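PDB 6LZI: DNA mismatch repair protein MutL from Aquifex aeolicus, which binds ADP here in its GHKL-type ATPase domain and probably hydrolyses ATP during DNA mismatch repair. Local coordinates for residues R45-K50 with R140-N145. Numbering follows the deposited sequence.
Sequences RLIRVK and RDLFFN
Where strand 46-51 of the Bergerat-fold sheet starts in a classic beta bulge opposite Val40 and strand 134-140 ends, Leu46 faces Arg140 in an antiparallel non-hydrogen-bonded pair, their CA atoms 4.5 Å apart. Just past the end of the ladder, Asp141 N donates to Arg45 O at 3.2 Å and 162°, approaching from above the carbonyl plane; the same oxygen receives a CA-H...O contact from Arg140 CA. Leu46 CD1 sits 3.7 Å from Arg140 CG and over one face of the guanidinium, while Leu46 CD2 approaches Arg140 NH2 at 3.8 Å. With CG anti to its carbonyl carbon (chi1 -74°) and the chain extended, Arg140 passes obliquely across Leu46, bringing NH1 over a face of the Arg45 guanidinium, 4.4 Å from Arg45 NE: like charges close together. Arg45 NH1 and Asp141 OD1 form a long salt bridge of 3.9 Å, the oxygen well out of the Arg45 guanidinium plane. A type II turn runs from Asp141 to Phe144, and Leu142 CD2 lies 4.5 Å from Ile47 CD1; the Ile47 side chain also packs on helix 16-29. The Asp141 N bond thus ties the loop's start to Arg45, while the carboxylate, by charge alone, probably offsets part of the Arg45-Arg140 repulsion.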
ATOM      1  N   ARG A  45     -12.552   4.030 -12.308  1.00 36.29           N
ATOM      2  CA  ARG A  45     -12.427   5.151 -13.203  1.00 28.42           C
ATOM      3  C   ARG A  45     -11.053   5.812 -13.188  1.00 26.68           C
ATOM      4  O   ARG A  45     -10.547   6.175 -14.256  1.00 27.01           O
ATOM      5  CB  ARG A  45     -13.553   6.177 -12.910  1.00 31.12           C
ATOM      6  CG  ARG A  45     -13.413   7.423 -13.670  1.00 38.18           C
ATOM      7  CD  ARG A  45     -14.699   8.223 -13.704  1.00 46.27           C
ATOM      8  NE  ARG A  45     -14.532   9.354 -14.606  1.00 50.86           N
ATOM      9  CZ  ARG A  45     -14.586   9.252 -15.934  1.00 51.40           C
ATOM     10  NH1 ARG A  45     -14.834   8.078 -16.528  1.00 46.88           N
ATOM     11  NH2 ARG A  45     -14.381  10.327 -16.667  1.00 54.20           N
ATOM     12  N   LEU A  46     -10.456   6.018 -12.019  1.00 25.95           N
ATOM     13  CA  LEU A  46      -9.097   6.531 -11.922  1.00 24.12           C
ATOM     14  C   LEU A  46      -8.445   5.959 -10.687  1.00 19.04           C
ATOM     15  O   LEU A  46      -9.007   6.002  -9.583  1.00 21.25           O
ATOM     16  CB  LEU A  46      -9.094   8.067 -11.840  1.00 27.17           C
ATOM     17  CG  LEU A  46      -7.693   8.618 -11.537  1.00 22.71           C
ATOM     18  CD1 LEU A  46      -6.711   8.582 -12.667  1.00 24.99           C
ATOM     19  CD2 LEU A  46      -7.940  10.023 -10.901  1.00 25.54           C
ATOM     20  N   ILE A  47      -7.205   5.534 -10.870  1.00 20.99           N
ATOM     21  CA  ILE A  47      -6.253   5.282  -9.815  1.00 17.86           C
ATOM     22  C   ILE A  47      -5.060   6.165 -10.097  1.00 19.92           C
ATOM     23  O   ILE A  47      -4.474   6.079 -11.203  1.00 21.79           O
ATOM     24  CB  ILE A  47      -5.807   3.786  -9.873  1.00 17.22           C
ATOM     25  CG1 ILE A  47      -7.003   2.855  -9.573  1.00 21.37           C
ATOM     26  CG2 ILE A  47      -4.748   3.469  -8.851  1.00 18.72           C
ATOM     27  CD1 ILE A  47      -6.888   1.544 -10.323  1.00 22.44           C
ATOM     28  N   ARG A  48      -4.675   6.994  -9.110  1.00 20.96           N
ATOM     29  CA  ARG A  48      -3.527   7.890  -9.212  1.00 17.28           C
ATOM     30  C   ARG A  48      -2.641   7.677  -7.989  1.00 16.10           C
ATOM     31  O   ARG A  48      -3.155   7.604  -6.859  1.00 21.20           O
ATOM     32  CB  ARG A  48      -3.967   9.362  -9.275  1.00 21.93           C
ATOM     33  CG  ARG A  48      -2.772  10.219  -9.419  1.00 25.52           C
ATOM     34  CD  ARG A  48      -3.137  11.696  -9.619  1.00 31.14           C
ATOM     35  NE  ARG A  48      -3.942  12.172  -8.499  1.00 35.14           N
ATOM     36  CZ  ARG A  48      -3.441  12.643  -7.370  1.00 33.06           C
ATOM     37  NH1 ARG A  48      -2.109  12.700  -7.175  1.00 29.66           N
ATOM     38  NH2 ARG A  48      -4.279  13.044  -6.426  1.00 34.23           N
ATOM     39  N   VAL A  49      -1.334   7.498  -8.228  1.00 20.80           N
ATOM     40  CA  VAL A  49      -0.362   7.368  -7.141  1.00 16.17           C
ATOM     41  C   VAL A  49       0.775   8.314  -7.417  1.00 15.74           C
ATOM     42  O   VAL A  49       1.442   8.215  -8.449  1.00 17.21           O
ATOM     43  CB  VAL A  49       0.138   5.917  -7.005  1.00 18.41           C
ATOM     44  CG1 VAL A  49       1.196   5.750  -5.869  1.00 18.47           C
ATOM     45  CG2 VAL A  49      -0.999   4.991  -6.691  1.00 22.47           C
ATOM     46  N   LYS A  50       1.028   9.171  -6.458  1.00 19.69           N
ATOM     47  CA  LYS A  50       1.998  10.220  -6.530  1.00 20.24           C
ATOM     48  C   LYS A  50       2.982   9.929  -5.414  1.00 18.25           C
ATOM     49  O   LYS A  50       2.569   9.646  -4.281  1.00 19.40           O
ATOM     50  CB  LYS A  50       1.364  11.543  -6.292  1.00 19.12           C
ATOM     51  CG  LYS A  50       2.381  12.739  -6.462  1.00 23.64           C
ATOM     52  CD  LYS A  50       1.511  13.951  -6.176  1.00 24.76           C
ATOM     53  CE  LYS A  50       2.284  15.261  -6.365  1.00 31.30           C
ATOM     54  NZ  LYS A  50       3.191  15.326  -5.207  1.00 35.42           N
ATOM     55  N   ARG A 140      -6.499   4.958 -15.845  1.00 18.04           N
ATOM     56  CA  ARG A 140      -7.900   5.274 -16.080  1.00 22.09           C
ATOM     57  C   ARG A 140      -8.593   4.144 -16.804  1.00 20.80           C
ATOM     58  O   ARG A 140      -7.979   3.510 -17.657  1.00 23.40           O
ATOM     59  CB  ARG A 140      -8.056   6.554 -16.917  1.00 29.65           C
ATOM     60  CG  ARG A 140      -7.753   7.828 -16.087  1.00 28.77           C
ATOM     61  CD  ARG A 140      -8.058   9.104 -16.896  1.00 33.28           C
ATOM     62  NE  ARG A 140      -8.006  10.218 -15.947  1.00 35.11           N
ATOM     63  CZ  ARG A 140      -9.014  10.573 -15.135  1.00 40.07           C
ATOM     64  NH1 ARG A 140     -10.184   9.923 -15.149  1.00 42.12           N
ATOM     65  NH2 ARG A 140      -8.849  11.569 -14.286  1.00 41.94           N
ATOM     66  N   ASP A 141      -9.895   4.017 -16.525  1.00 28.86           N
ATOM     67  CA  ASP A 141     -10.802   3.140 -17.254  1.00 26.96           C
ATOM     68  C   ASP A 141     -10.271   1.712 -17.308  1.00 23.38           C
ATOM     69  O   ASP A 141     -10.146   1.110 -18.384  1.00 23.92           O
ATOM     70  CB  ASP A 141     -11.018   3.671 -18.652  1.00 31.41           C
ATOM     71  CG  ASP A 141     -11.822   4.951 -18.646  1.00 41.83           C
ATOM     72  OD1 ASP A 141     -12.325   5.338 -17.558  1.00 42.88           O
ATOM     73  OD2 ASP A 141     -11.969   5.547 -19.729  1.00 47.48           O
ATOM     74  N   LEU A 142      -9.991   1.185 -16.116  1.00 26.28           N
ATOM     75  CA  LEU A 142      -9.298  -0.093 -16.018  1.00 23.10           C
ATOM     76  C   LEU A 142     -10.183  -1.116 -16.694  1.00 26.08           C
ATOM     77  O   LEU A 142     -11.416  -1.084 -16.525  1.00 24.88           O
ATOM     78  CB  LEU A 142      -9.039  -0.426 -14.550  1.00 24.87           C
ATOM     79  CG  LEU A 142      -8.345  -1.751 -14.182  1.00 24.89           C
ATOM     80  CD1 LEU A 142      -6.928  -1.675 -14.774  1.00 27.28           C
ATOM     81  CD2 LEU A 142      -8.341  -1.999 -12.669  1.00 22.09           C
ATOM     82  N   PHE A 143      -9.549  -2.004 -17.498  1.00 22.22           N
ATOM     83  CA  PHE A 143     -10.219  -3.060 -18.321  1.00 19.72           C
ATOM     84  C   PHE A 143     -11.244  -2.493 -19.320  1.00 25.46           C
ATOM     85  O   PHE A 143     -12.208  -3.174 -19.691  1.00 25.17           O
ATOM     86  CB  PHE A 143     -10.883  -4.109 -17.415  1.00 21.59           C
ATOM     87  CG  PHE A 143      -9.949  -4.709 -16.398  1.00 21.06           C
ATOM     88  CD1 PHE A 143      -8.772  -5.353 -16.845  1.00 26.24           C
ATOM     89  CD2 PHE A 143     -10.266  -4.670 -15.046  1.00 22.69           C
ATOM     90  CE1 PHE A 143      -7.907  -5.933 -15.902  1.00 25.36           C
ATOM     91  CE2 PHE A 143      -9.388  -5.257 -14.095  1.00 27.80           C
ATOM     92  CZ  PHE A 143      -8.195  -5.871 -14.585  1.00 27.10           C
ATOM     93  N   PHE A 144     -11.067  -1.246 -19.795  1.00 24.22           N
ATOM     94  CA  PHE A 144     -11.995  -0.747 -20.832  1.00 25.78           C
ATOM     95  C   PHE A 144     -11.968  -1.604 -22.095  1.00 25.10           C
ATOM     96  O   PHE A 144     -12.990  -1.715 -22.826  1.00 26.35           O
ATOM     97  CB  PHE A 144     -11.629   0.692 -21.174  1.00 27.66           C
ATOM     98  CG  PHE A 144     -10.475   0.800 -22.090  1.00 24.14           C
ATOM     99  CD1 PHE A 144      -9.200   0.800 -21.573  1.00 20.90           C
ATOM    100  CD2 PHE A 144     -10.642   0.996 -23.462  1.00 29.92           C
ATOM    101  CE1 PHE A 144      -8.099   0.923 -22.399  1.00 27.71           C
ATOM    102  CE2 PHE A 144      -9.554   1.135 -24.301  1.00 31.81           C
ATOM    103  CZ  PHE A 144      -8.255   1.107 -23.767  1.00 32.76           C
ATOM    104  N   ASN A 145     -10.798  -2.196 -22.395  1.00 25.15           N
ATOM    105  CA  ASN A 145     -10.540  -3.122 -23.477  1.00 28.54           C
ATOM    106  C   ASN A 145     -11.016  -4.553 -23.192  1.00 27.37           C
ATOM    107  O   ASN A 145     -11.005  -5.363 -24.132  1.00 30.62           O
ATOM    108  CB  ASN A 145      -9.013  -3.128 -23.814  1.00 27.30           C
ATOM    109  CG  ASN A 145      -8.096  -3.555 -22.601  1.00 28.88           C
ATOM    110  OD1 ASN A 145      -8.394  -3.213 -21.458  1.00 30.91           O
ATOM    111  ND2 ASN A 145      -6.900  -4.218 -22.891  1.00 24.31           N
TER